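Local coordinates for protein D-alanyl transferase DltD (Enterococcus faecium TX0133A04, PDB 6PFX) that probably acts as a D-alanyl transferase in the D-alanylation of lipoteichoic acid, a step of cell-wall biogenesis in Gram-positive bacteria, at residues Asp274-Leu279 with Asp379-Lys384; Ile51-Pro56 with Ser210-Lys215; Asn237-Lys242 with Ser301-Leu306; Trp129-Lys134 with Ser182-Leu187. All coordinates share one frame; numbering follows the deposited sequence.

How the contacts relate
The four contacts join helices and loops that surround the five-stranded parallel sheet of an SGNH-hydrolase-like fold. Contacts 1 and 4 lie fairly close, their nearest atoms about 8 Å apart, and helix 138-147 touches side chains of both. Contacts 2 and 3 form the other neighbouring pair, with nearest atoms about 7 Å apart; contacts 3 and 4, on opposite sides of the chain's centre, have centres about 47 Å apart. Along the chain, contact 4 falls wholly between the two segments of contact 2, whereas the segments of contacts 1 and 3 alternate. Ser-46, His-348 and Asp-345 are arranged like a Ser-His-Asp triad, as in SGNH hydrolases, and probably mark the active site; Ser-46 precedes residues 51-56 of contact 2 by a few positions.

Contact 1. Residues Asp274-Leu279 with Asp379-Lys384; sequences DFQLVL and DAFFSK
Gln-276 of helix 271-284 meets both Phe-381 and Phe-382 of the short 3-10 turn that precedes helix 384-388, and divides its side chain between them. The aliphatic part makes a CH-pi contact: CG sits over one face of the Phe-382 ring, 3.7 Å from its centroid, with the amide plane nearly perpendicular to the ring. Leu-277 adds an apolar touch, its CD2 lying 3.7 Å from Phe-382 CE1. Tyr-142 and Ala-139 of helix 138-147 also pack on Phe-382.

The polar end turns elsewhere. A bend at chi2 (62°) swings the amide toward Phe-381, where OE1 comes to 3.3 Å from CB of that residue. Its hydrogen bonds run outside the two segments: OE1 accepts from Gln-321 and NE2 donates to Gln-325. NE2 also donates to a water 3.0 Å away, which in turn donates to Asp-379 OD1 at 2.9 Å. On the backbone, Phe-381 O takes a hydrogen bond from Ser-273 OG.

The chemistry implies a divided role for one buried glutamine: its methylene groups serve as hydrophobic packing while bonds at both ends of the amide fix its rotation.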
# COMPACT_ATOMS: atom_id res chain seq x y z
N ASP A 274 0.71 1.47 -12.76
CA ASP A 274 -0.27 0.93 -11.83
C ASP A 274 -0.51 1.91 -10.68
O ASP A 274 -1.65 2.11 -10.24
CB ASP A 274 0.17 -0.43 -11.27
CG ASP A 274 0.24 -1.54 -12.32
OD1 ASP A 274 -0.16 -1.34 -13.48
OD2 ASP A 274 0.71 -2.64 -11.97
N PHE A 275 0.57 2.53 -10.18
CA PHE A 275 0.46 3.53 -9.12
C PHE A 275 -0.35 4.73 -9.59
O PHE A 275 -1.13 5.31 -8.82
CB PHE A 275 1.88 3.96 -8.68
CG PHE A 275 1.89 4.90 -7.50
CD1 PHE A 275 1.48 4.46 -6.28
CD2 PHE A 275 2.33 6.20 -7.61
CE1 PHE A 275 1.45 5.29 -5.20
CE2 PHE A 275 2.31 7.05 -6.51
CZ PHE A 275 1.87 6.59 -5.31
N GLN A 276 -0.24 5.08 -10.87
CA GLN A 276 -1.05 6.17 -11.41
C GLN A 276 -2.54 5.88 -11.29
O GLN A 276 -3.34 6.82 -11.13
CB GLN A 276 -0.68 6.46 -12.87
CG GLN A 276 -1.41 7.67 -13.42
CD GLN A 276 -1.13 8.99 -12.71
OE1 GLN A 276 -0.12 9.17 -12.02
NE2 GLN A 276 -2.03 9.93 -12.91
N LEU A 277 -2.95 4.61 -11.37
CA LEU A 277 -4.35 4.28 -11.14
C LEU A 277 -4.78 4.69 -9.74
O LEU A 277 -5.84 5.28 -9.55
CB LEU A 277 -4.56 2.78 -11.32
CG LEU A 277 -4.47 2.21 -12.72
CD1 LEU A 277 -4.53 0.69 -12.70
CD2 LEU A 277 -5.64 2.72 -13.53
N VAL A 278 -3.96 4.35 -8.74
CA VAL A 278 -4.23 4.77 -7.36
C VAL A 278 -4.40 6.28 -7.28
O VAL A 278 -5.34 6.77 -6.66
CB VAL A 278 -3.10 4.28 -6.45
CG1 VAL A 278 -3.18 4.91 -5.09
CG2 VAL A 278 -3.09 2.74 -6.37
N LEU A 279 -3.47 7.04 -7.86
CA LEU A 279 -3.54 8.50 -7.82
C LEU A 279 -4.80 9.02 -8.51
O LEU A 279 -5.44 9.97 -8.03
CB LEU A 279 -2.29 9.09 -8.47
CG LEU A 279 -0.96 8.71 -7.81
CD1 LEU A 279 0.17 9.55 -8.41
CD2 LEU A 279 -1.04 8.90 -6.30
N ASP A 379 -2.45 11.99 -17.55
CA ASP A 379 -2.52 10.63 -18.05
C ASP A 379 -1.22 10.17 -18.70
O ASP A 379 -1.06 8.97 -18.93
CB ASP A 379 -3.71 10.52 -19.00
CG ASP A 379 -5.05 10.73 -18.30
OD1 ASP A 379 -5.26 10.18 -17.20
OD2 ASP A 379 -5.91 11.45 -18.86
N ALA A 380 -0.26 11.07 -18.96
CA ALA A 380 1.05 10.63 -19.42
C ALA A 380 1.68 9.63 -18.47
O ALA A 380 2.57 8.86 -18.86
CB ALA A 380 2.01 11.82 -19.55
N PHE A 381 1.30 9.65 -17.19
CA PHE A 381 1.93 8.73 -16.24
C PHE A 381 1.50 7.28 -16.45
O PHE A 381 2.07 6.39 -15.82
CB PHE A 381 1.67 9.21 -14.81
CG PHE A 381 2.44 10.45 -14.43
CD1 PHE A 381 3.82 10.41 -14.29
CD2 PHE A 381 1.77 11.64 -14.15
CE1 PHE A 381 4.51 11.54 -13.93
CE2 PHE A 381 2.48 12.78 -13.80
CZ PHE A 381 3.84 12.72 -13.67
N PHE A 382 0.53 7.01 -17.34
CA PHE A 382 0.19 5.65 -17.77
C PHE A 382 1.12 5.13 -18.87
O PHE A 382 1.08 3.93 -19.17
CB PHE A 382 -1.28 5.58 -18.25
CG PHE A 382 -2.29 5.76 -17.15
CD1 PHE A 382 -2.29 4.93 -16.02
CD2 PHE A 382 -3.24 6.76 -17.23
CE1 PHE A 382 -3.21 5.12 -14.99
CE2 PHE A 382 -4.16 6.95 -16.21
CZ PHE A 382 -4.14 6.12 -15.09
N SER A 383 1.96 5.99 -19.45
CA SER A 383 2.71 5.65 -20.64
C SER A 383 3.96 4.84 -20.34
O SER A 383 4.54 4.94 -19.25
CB SER A 383 3.16 6.92 -21.39
OG SER A 383 4.18 7.60 -20.68
N LYS A 384 4.39 4.07 -21.34
CA LYS A 384 5.66 3.36 -21.24
C LYS A 384 6.82 4.32 -21.13
O LYS A 384 7.84 4.00 -20.51
CB LYS A 384 5.84 2.40 -22.42
CG LYS A 384 4.87 1.22 -22.40
CD LYS A 384 5.58 -0.13 -22.37
CE LYS A 384 4.57 -1.26 -22.27
NZ LYS A 384 5.22 -2.59 -22.33
O HOH W 1 -4.66 9.94 -14.37

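Contact 2. Residues Ile51-Pro56 with Ser210-Lys215; sequences ISPFHP and SKRLPK
Pro-53 and Leu-213 make the close part of this contact between two loops. Pro-53 CB reaches CD2 of Leu-213 at 3.6 Å, and the other methyl, CD1, presses to 3.3 Å from the carbonyl oxygen of Pro-53. That oxygen is covered by the leucine and has no hydrogen-bonding partner in the model, so a polar atom here is buried against hydrocarbon. Both leucine methyls thus work on one residue, and CD2 also reaches Phe-54 CE1 at a looser 4.3 Å. Within its own loop, Pro-53 CB lies 4.0 Å above the plane of the Phe-54 ring, over its centre, so the same CB touches both the phenylalanine ring and the leucine methyl, and the three side chains form one apolar cluster. Leu-222 of helix 219-233 and Val-58 of helix 56-62 extend the apolar surroundings of Leu-213.

The packing relaxes toward the rim, where partly exposed Arg-212 passes obliquely across the proline ring. Pro-53 CG lies over one face of the guanidinium, 4.0 Å from NH1 and equally far from CD. A bend at chi3 (69°) turns the guanidinium out of line with the aliphatic chain, and its NH1 forms a salt bridge with Glu-209, so its charge is answered beside the proline.

Each segment holds a type I beta turn, Ser-52 to His-55 and Ser-210 to Leu-213. In the first, Ser-52 OG accepts from Phe-54 N at 3.1 Å. His-55 follows as N-cap of helix 56-62, its ND1 bonded to Ser-57 N: an ST turn within a beta turn runs straight into a capped helix.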
# COMPACT_ATOMS: atom_id res chain seq x y z
N ILE A 51 3.19 -5.66 14.08
CA ILE A 51 2.61 -5.13 15.31
C ILE A 51 3.70 -5.06 16.38
O ILE A 51 4.25 -6.09 16.79
CB ILE A 51 1.42 -5.96 15.80
CG1 ILE A 51 0.40 -6.21 14.68
CG2 ILE A 51 0.73 -5.25 16.99
CD1 ILE A 51 -0.46 -5.03 14.35
N SER A 52 4.00 -3.86 16.83
CA SER A 52 4.93 -3.56 17.91
C SER A 52 4.29 -2.40 18.67
O SER A 52 3.24 -1.89 18.25
CB SER A 52 6.28 -3.13 17.36
OG SER A 52 6.22 -1.80 16.88
N PRO A 53 4.89 -1.93 19.76
CA PRO A 53 4.30 -0.78 20.46
C PRO A 53 4.16 0.47 19.60
O PRO A 53 3.37 1.35 19.96
CB PRO A 53 5.25 -0.56 21.65
CG PRO A 53 5.90 -1.91 21.86
CD PRO A 53 6.05 -2.49 20.48
N PHE A 54 4.86 0.55 18.45
CA PHE A 54 4.92 1.75 17.62
C PHE A 54 4.09 1.67 16.35
O PHE A 54 3.99 2.67 15.63
CB PHE A 54 6.39 2.08 17.31
CG PHE A 54 7.23 2.00 18.53
CD1 PHE A 54 7.18 3.00 19.49
CD2 PHE A 54 7.97 0.86 18.79
CE1 PHE A 54 7.89 2.89 20.67
CE2 PHE A 54 8.69 0.75 19.97
CZ PHE A 54 8.65 1.76 20.91
N HIS A 55 3.46 0.54 16.10
CA HIS A 55 2.57 0.37 14.97
C HIS A 55 1.39 1.34 15.06
O HIS A 55 0.92 1.65 16.16
CB HIS A 55 2.10 -1.08 15.02
CG HIS A 55 1.20 -1.47 13.91
ND1 HIS A 55 -0.14 -1.15 13.89
CD2 HIS A 55 1.43 -2.19 12.79
CE1 HIS A 55 -0.69 -1.64 12.79
NE2 HIS A 55 0.24 -2.27 12.10
N PRO A 56 0.91 1.85 13.92
CA PRO A 56 -0.17 2.86 13.95
C PRO A 56 -1.40 2.45 14.73
O PRO A 56 -2.05 3.30 15.34
CB PRO A 56 -0.50 3.08 12.47
CG PRO A 56 0.71 2.63 11.71
CD PRO A 56 1.38 1.57 12.55
N SER A 210 0.17 -2.38 23.52
CA SER A 210 -0.16 -1.07 24.05
C SER A 210 0.28 -0.92 25.51
O SER A 210 0.66 0.17 25.93
CB SER A 210 -1.66 -0.79 23.92
OG SER A 210 -2.38 -1.51 24.90
N LYS A 211 0.24 -2.01 26.28
CA LYS A 211 0.61 -1.95 27.69
C LYS A 211 2.08 -1.61 27.90
O LYS A 211 2.48 -1.27 29.02
CB LYS A 211 0.32 -3.30 28.36
CG LYS A 211 -1.15 -3.68 28.40
CD LYS A 211 -1.33 -5.04 29.05
CE LYS A 211 -2.80 -5.44 29.11
NZ LYS A 211 -2.97 -6.81 29.69
N ARG A 212 2.90 -1.72 26.87
CA ARG A 212 4.33 -1.43 27.00
C ARG A 212 4.64 0.05 26.87
O ARG A 212 5.77 0.45 27.15
CB ARG A 212 5.09 -2.24 25.95
CG ARG A 212 4.73 -3.72 25.99
CD ARG A 212 5.35 -4.46 24.84
NE ARG A 212 6.79 -4.54 24.96
CZ ARG A 212 7.60 -5.07 24.05
NH1 ARG A 212 7.09 -5.57 22.93
NH2 ARG A 212 8.90 -5.10 24.26
N LEU A 213 3.66 0.87 26.53
CA LEU A 213 3.88 2.27 26.24
C LEU A 213 3.63 3.15 27.46
O LEU A 213 2.88 2.78 28.36
CB LEU A 213 2.91 2.71 25.13
CG LEU A 213 3.14 2.06 23.77
CD1 LEU A 213 1.97 2.33 22.84
CD2 LEU A 213 4.46 2.57 23.18
N PRO A 214 4.22 4.35 27.49
CA PRO A 214 3.93 5.27 28.59
C PRO A 214 2.51 5.79 28.53
O PRO A 214 1.92 5.93 27.45
CB PRO A 214 4.93 6.42 28.36
CG PRO A 214 5.91 5.92 27.36
CD PRO A 214 5.19 4.90 26.53
N LYS A 215 1.96 6.10 29.71
CA LYS A 215 0.59 6.61 29.79
C LYS A 215 0.41 7.86 28.95
O LYS A 215 -0.64 8.05 28.31
CB LYS A 215 0.24 6.95 31.24
CG LYS A 215 0.03 5.78 32.18
CD LYS A 215 -0.38 6.28 33.57
CE LYS A 215 -0.60 5.14 34.56
NZ LYS A 215 -1.00 5.64 35.91

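Contact 3. Residues Asn237-Lys242 with Ser301-Leu306; sequences NPFGLK and SDYTGL
Two different first torsions bring Phe-239 and Tyr-303 together. In Tyr-303 the ring carbon CG is placed opposite the backbone nitrogen (chi1 -176°), carrying the ring out from helix 298-304 toward the loop; in Phe-239, CG is opposite the carbonyl carbon instead (chi1 -56°), and the ring extends to meet it. The far end of the phenylalanine does the touching. CZ lies over one face of the tyrosine ring, 3.7 Å above its plane and displaced toward the rim, while CE1 is 3.6 Å from Tyr-303 CB. With planes at 42° and centroids 4.9 Å apart, the pair is oblique.

Neighbours hold both rings. Trp-300 meets the Phe-239 ring edge-to-face, Pro-238 CG covers one of its faces, and Tyr-303 OH is hydrogen-bonded to the carbonyl of Glu-254.

Asn-237 shapes the loop behind the phenylalanine. Its OD1 accepts two backbone bonds, from Phe-239 N at 2.9 Å and from Leu-241 N at 3.2 Å, the latter on a lone pair in the carbonyl plane. ND2 returns a bond to Leu-241 O at 2.8 Å, so both ends of the amide are engaged. Gly-240, with positive phi, lies inside this curl.

The arrangement is that of an Asx turn that presents an aromatic side chain to a helix end, just ahead of helix 243-250, for which Lys-242 is the N-cap residue.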
# COMPACT_ATOMS: atom_id res chain seq x y z
N ASN A 237 22.78 -11.25 14.52
CA ASN A 237 23.32 -11.03 13.19
C ASN A 237 23.96 -9.65 13.15
O ASN A 237 23.71 -8.83 14.05
CB ASN A 237 22.22 -11.14 12.12
CG ASN A 237 21.13 -10.06 12.28
OD1 ASN A 237 21.23 -8.99 11.68
ND2 ASN A 237 20.10 -10.34 13.08
N PRO A 238 24.74 -9.35 12.13
CA PRO A 238 25.44 -8.06 12.06
C PRO A 238 24.67 -6.96 11.36
O PRO A 238 25.22 -5.86 11.20
CB PRO A 238 26.72 -8.39 11.27
CG PRO A 238 26.43 -9.59 10.52
CD PRO A 238 25.28 -10.33 11.17
N PHE A 239 23.43 -7.22 10.95
CA PHE A 239 22.75 -6.35 10.00
C PHE A 239 21.60 -5.57 10.61
O PHE A 239 20.93 -4.83 9.88
CB PHE A 239 22.21 -7.17 8.82
CG PHE A 239 23.25 -7.97 8.12
CD1 PHE A 239 24.28 -7.34 7.46
CD2 PHE A 239 23.19 -9.35 8.11
CE1 PHE A 239 25.25 -8.09 6.81
CE2 PHE A 239 24.15 -10.10 7.46
CZ PHE A 239 25.19 -9.47 6.81
N GLY A 240 21.33 -5.73 11.90
CA GLY A 240 20.19 -5.05 12.48
C GLY A 240 18.85 -5.67 12.14
O GLY A 240 17.83 -4.98 12.23
N LEU A 241 18.83 -6.94 11.75
CA LEU A 241 17.60 -7.63 11.38
C LEU A 241 17.00 -8.31 12.60
O LEU A 241 17.73 -8.81 13.47
CB LEU A 241 17.86 -8.68 10.30
CG LEU A 241 18.55 -8.20 9.03
CD1 LEU A 241 18.96 -9.37 8.13
CD2 LEU A 241 17.65 -7.25 8.27
N LYS A 242 15.68 -8.33 12.68
CA LYS A 242 15.02 -9.03 13.77
C LYS A 242 15.48 -10.49 13.77
O LYS A 242 15.52 -11.13 12.72
CB LYS A 242 13.51 -8.95 13.60
CG LYS A 242 12.74 -9.52 14.75
CD LYS A 242 11.31 -9.00 14.78
CE LYS A 242 10.56 -9.56 15.97
NZ LYS A 242 10.40 -11.03 15.89
N SER A 301 21.90 -3.18 2.81
CA SER A 301 22.27 -2.81 1.44
C SER A 301 23.78 -2.77 1.28
O SER A 301 24.29 -3.05 0.19
CB SER A 301 21.61 -1.48 1.05
OG SER A 301 22.00 -0.42 1.90
N ASP A 302 24.52 -2.41 2.33
CA ASP A 302 25.97 -2.50 2.26
C ASP A 302 26.40 -3.92 1.91
O ASP A 302 27.33 -4.13 1.11
CB ASP A 302 26.59 -2.12 3.61
CG ASP A 302 26.65 -0.62 3.85
OD1 ASP A 302 26.38 0.21 2.95
OD2 ASP A 302 26.98 -0.26 5.00
N TYR A 303 25.73 -4.91 2.49
CA TYR A 303 26.09 -6.30 2.26
C TYR A 303 25.63 -6.80 0.89
O TYR A 303 26.40 -7.44 0.17
CB TYR A 303 25.48 -7.18 3.35
CG TYR A 303 25.87 -8.63 3.27
CD1 TYR A 303 27.18 -9.01 3.44
CD2 TYR A 303 24.92 -9.61 3.06
CE1 TYR A 303 27.54 -10.32 3.38
CE2 TYR A 303 25.28 -10.94 3.00
CZ TYR A 303 26.60 -11.29 3.16
OH TYR A 303 27.02 -12.59 3.11
N THR A 304 24.38 -6.51 0.51
CA THR A 304 23.86 -7.04 -0.74
C THR A 304 24.30 -6.23 -1.95
O THR A 304 24.15 -6.70 -3.08
CB THR A 304 22.33 -7.04 -0.76
OG1 THR A 304 21.87 -5.68 -0.77
CG2 THR A 304 21.73 -7.79 0.41
N GLY A 305 24.79 -5.01 -1.74
CA GLY A 305 25.17 -4.13 -2.82
C GLY A 305 24.05 -3.31 -3.42
O GLY A 305 24.29 -2.56 -4.37
N LEU A 306 22.83 -3.45 -2.92
CA LEU A 306 21.74 -2.61 -3.39
C LEU A 306 22.14 -1.15 -3.24
O LEU A 306 22.59 -0.71 -2.18
CB LEU A 306 20.50 -2.88 -2.54
CG LEU A 306 19.22 -2.18 -3.02
CD1 LEU A 306 18.68 -2.91 -4.26
CD2 LEU A 306 18.20 -2.11 -1.90

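Contact 4. Residues Trp129-Lys134 with Ser182-Leu187; sequences WLFSMK and SQWNML
Phe-131 and Trp-184 form an offset stack that joins two helices, 123-132 and 181-193, on the periphery of the SGNH-like fold. The planes are within 5° of parallel, and the phenyl centroid is 4.1 Å from that of the indole six-membered ring. The displacement is plain at the atomic level: Phe-131 CD2 sits over the inner part of the indole, 3.5 Å from CD2 of Trp-184, whereas the phenylalanine CB slides to the outer end, 3.6 Å from CH2. CB thereby adds a CH-pi contact over the same six-membered ring. The two side chains run past each other in opposite directions, each starting from its own helix and lying along the other.

The torsion of Trp-184 suits this approach. It sends CG away from the backbone nitrogen (chi1 -171°), which stretches the indole across the gap between backbones whose nearest CA atoms, those of Phe-131 and Trp-184, are 9.5 Å apart. The indole is further fixed by a hydrogen bond from NE1 to OD1 of Asp-128, which belongs to the opposing helix 123-132, and by a cation-pi contact with Lys-188, one turn along its own helix.

Helix 123-132 ends just beyond the stack, where the carbonyl oxygen of Trp-129 accepts from Ser-132 N and from the serine hydroxyl. The stack itself comes closest where Phe-131 CD2 meets Trp-184 CE3, at 3.4 Å.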
# COMPACT_ATOMS: atom_id res chain seq x y z
N TRP A 129 -16.12 -2.44 -10.73
CA TRP A 129 -15.57 -1.39 -11.59
C TRP A 129 -16.34 -1.31 -12.90
O TRP A 129 -16.79 -0.24 -13.30
CB TRP A 129 -14.10 -1.69 -11.83
CG TRP A 129 -13.51 -1.06 -13.04
CD1 TRP A 129 -13.46 0.28 -13.33
CD2 TRP A 129 -12.83 -1.73 -14.11
NE1 TRP A 129 -12.80 0.47 -14.53
CE2 TRP A 129 -12.41 -0.74 -15.02
CE3 TRP A 129 -12.55 -3.07 -14.39
CZ2 TRP A 129 -11.73 -1.06 -16.20
CZ3 TRP A 129 -11.87 -3.38 -15.56
CH2 TRP A 129 -11.46 -2.38 -16.45
N LEU A 130 -16.52 -2.45 -13.56
CA LEU A 130 -17.18 -2.45 -14.86
C LEU A 130 -18.59 -1.87 -14.77
O LEU A 130 -19.00 -1.09 -15.64
CB LEU A 130 -17.24 -3.87 -15.43
CG LEU A 130 -15.90 -4.49 -15.81
CD1 LEU A 130 -16.06 -5.94 -16.24
CD2 LEU A 130 -15.22 -3.71 -16.91
N PHE A 131 -19.36 -2.26 -13.75
CA PHE A 131 -20.72 -1.75 -13.61
C PHE A 131 -20.75 -0.31 -13.12
O PHE A 131 -21.79 0.35 -13.26
CB PHE A 131 -21.54 -2.67 -12.69
CG PHE A 131 -21.92 -3.98 -13.33
CD1 PHE A 131 -22.98 -4.05 -14.22
CD2 PHE A 131 -21.23 -5.14 -13.05
CE1 PHE A 131 -23.33 -5.26 -14.83
CE2 PHE A 131 -21.58 -6.34 -13.65
CZ PHE A 131 -22.63 -6.40 -14.53
N SER A 132 -19.62 0.20 -12.61
CA SER A 132 -19.52 1.58 -12.15
C SER A 132 -19.20 2.55 -13.28
O SER A 132 -19.50 3.74 -13.15
CB SER A 132 -18.39 1.71 -11.11
OG SER A 132 -17.11 1.85 -11.71
N MET A 133 -18.62 2.06 -14.37
CA MET A 133 -18.14 2.93 -15.43
C MET A 133 -19.30 3.58 -16.16
O MET A 133 -20.20 2.89 -16.66
CB MET A 133 -17.32 2.13 -16.44
CG MET A 133 -15.96 1.69 -15.95
SD MET A 133 -15.07 0.70 -17.16
CE MET A 133 -15.33 1.66 -18.63
N LYS A 134 -19.28 4.91 -16.25
CA LYS A 134 -20.22 5.65 -17.08
C LYS A 134 -19.57 6.18 -18.34
O LYS A 134 -20.27 6.45 -19.32
CB LYS A 134 -20.82 6.82 -16.30
CG LYS A 134 -21.56 6.42 -15.03
CD LYS A 134 -22.80 5.57 -15.31
CE LYS A 134 -23.95 6.39 -15.93
NZ LYS A 134 -25.05 5.50 -16.43
N SER A 182 -25.56 -11.86 -13.33
CA SER A 182 -25.94 -12.98 -12.47
C SER A 182 -24.78 -13.39 -11.57
O SER A 182 -24.94 -13.53 -10.36
CB SER A 182 -26.42 -14.16 -13.31
OG SER A 182 -26.93 -15.17 -12.47
N GLN A 183 -23.59 -13.57 -12.16
CA GLN A 183 -22.41 -13.90 -11.37
C GLN A 183 -22.09 -12.80 -10.36
O GLN A 183 -21.75 -13.09 -9.21
CB GLN A 183 -21.23 -14.12 -12.30
CG GLN A 183 -19.96 -14.58 -11.60
CD GLN A 183 -18.79 -14.81 -12.55
OE1 GLN A 183 -18.79 -14.35 -13.70
NE2 GLN A 183 -17.78 -15.54 -12.08
N TRP A 184 -22.19 -11.54 -10.78
CA TRP A 184 -21.91 -10.42 -9.88
C TRP A 184 -22.81 -10.48 -8.66
O TRP A 184 -22.34 -10.35 -7.52
CB TRP A 184 -22.11 -9.11 -10.63
CG TRP A 184 -21.67 -7.86 -9.93
CD1 TRP A 184 -20.58 -7.71 -9.12
CD2 TRP A 184 -22.31 -6.58 -10.00
NE1 TRP A 184 -20.50 -6.41 -8.68
CE2 TRP A 184 -21.55 -5.70 -9.20
CE3 TRP A 184 -23.44 -6.10 -10.65
CZ2 TRP A 184 -21.90 -4.36 -9.05
CZ3 TRP A 184 -23.79 -4.78 -10.50
CH2 TRP A 184 -23.02 -3.92 -9.70
N ASN A 185 -24.12 -10.66 -8.87
CA ASN A 185 -25.06 -10.67 -7.75
C ASN A 185 -24.74 -11.82 -6.80
O ASN A 185 -24.80 -11.66 -5.58
CB ASN A 185 -26.49 -10.79 -8.27
CG ASN A 185 -26.96 -9.53 -8.98
OD1 ASN A 185 -26.42 -8.45 -8.77
ND2 ASN A 185 -28.00 -9.66 -9.80
N MET A 186 -24.39 -12.98 -7.36
CA MET A 186 -24.00 -14.13 -6.54
C MET A 186 -22.81 -13.78 -5.67
O MET A 186 -22.80 -14.05 -4.47
CB MET A 186 -23.70 -15.30 -7.48
CG MET A 186 -22.95 -16.47 -6.86
SD MET A 186 -22.98 -17.94 -7.92
CE MET A 186 -22.02 -17.43 -9.35
N LEU A 187 -21.79 -13.16 -6.27
CA LEU A 187 -20.60 -12.78 -5.52
C LEU A 187 -20.94 -11.77 -4.43
O LEU A 187 -20.37 -11.81 -3.33
CB LEU A 187 -19.54 -12.24 -6.47
CG LEU A 187 -19.02 -13.19 -7.55
CD1 LEU A 187 -18.25 -12.43 -8.61
CD2 LEU A 187 -18.17 -14.28 -6.93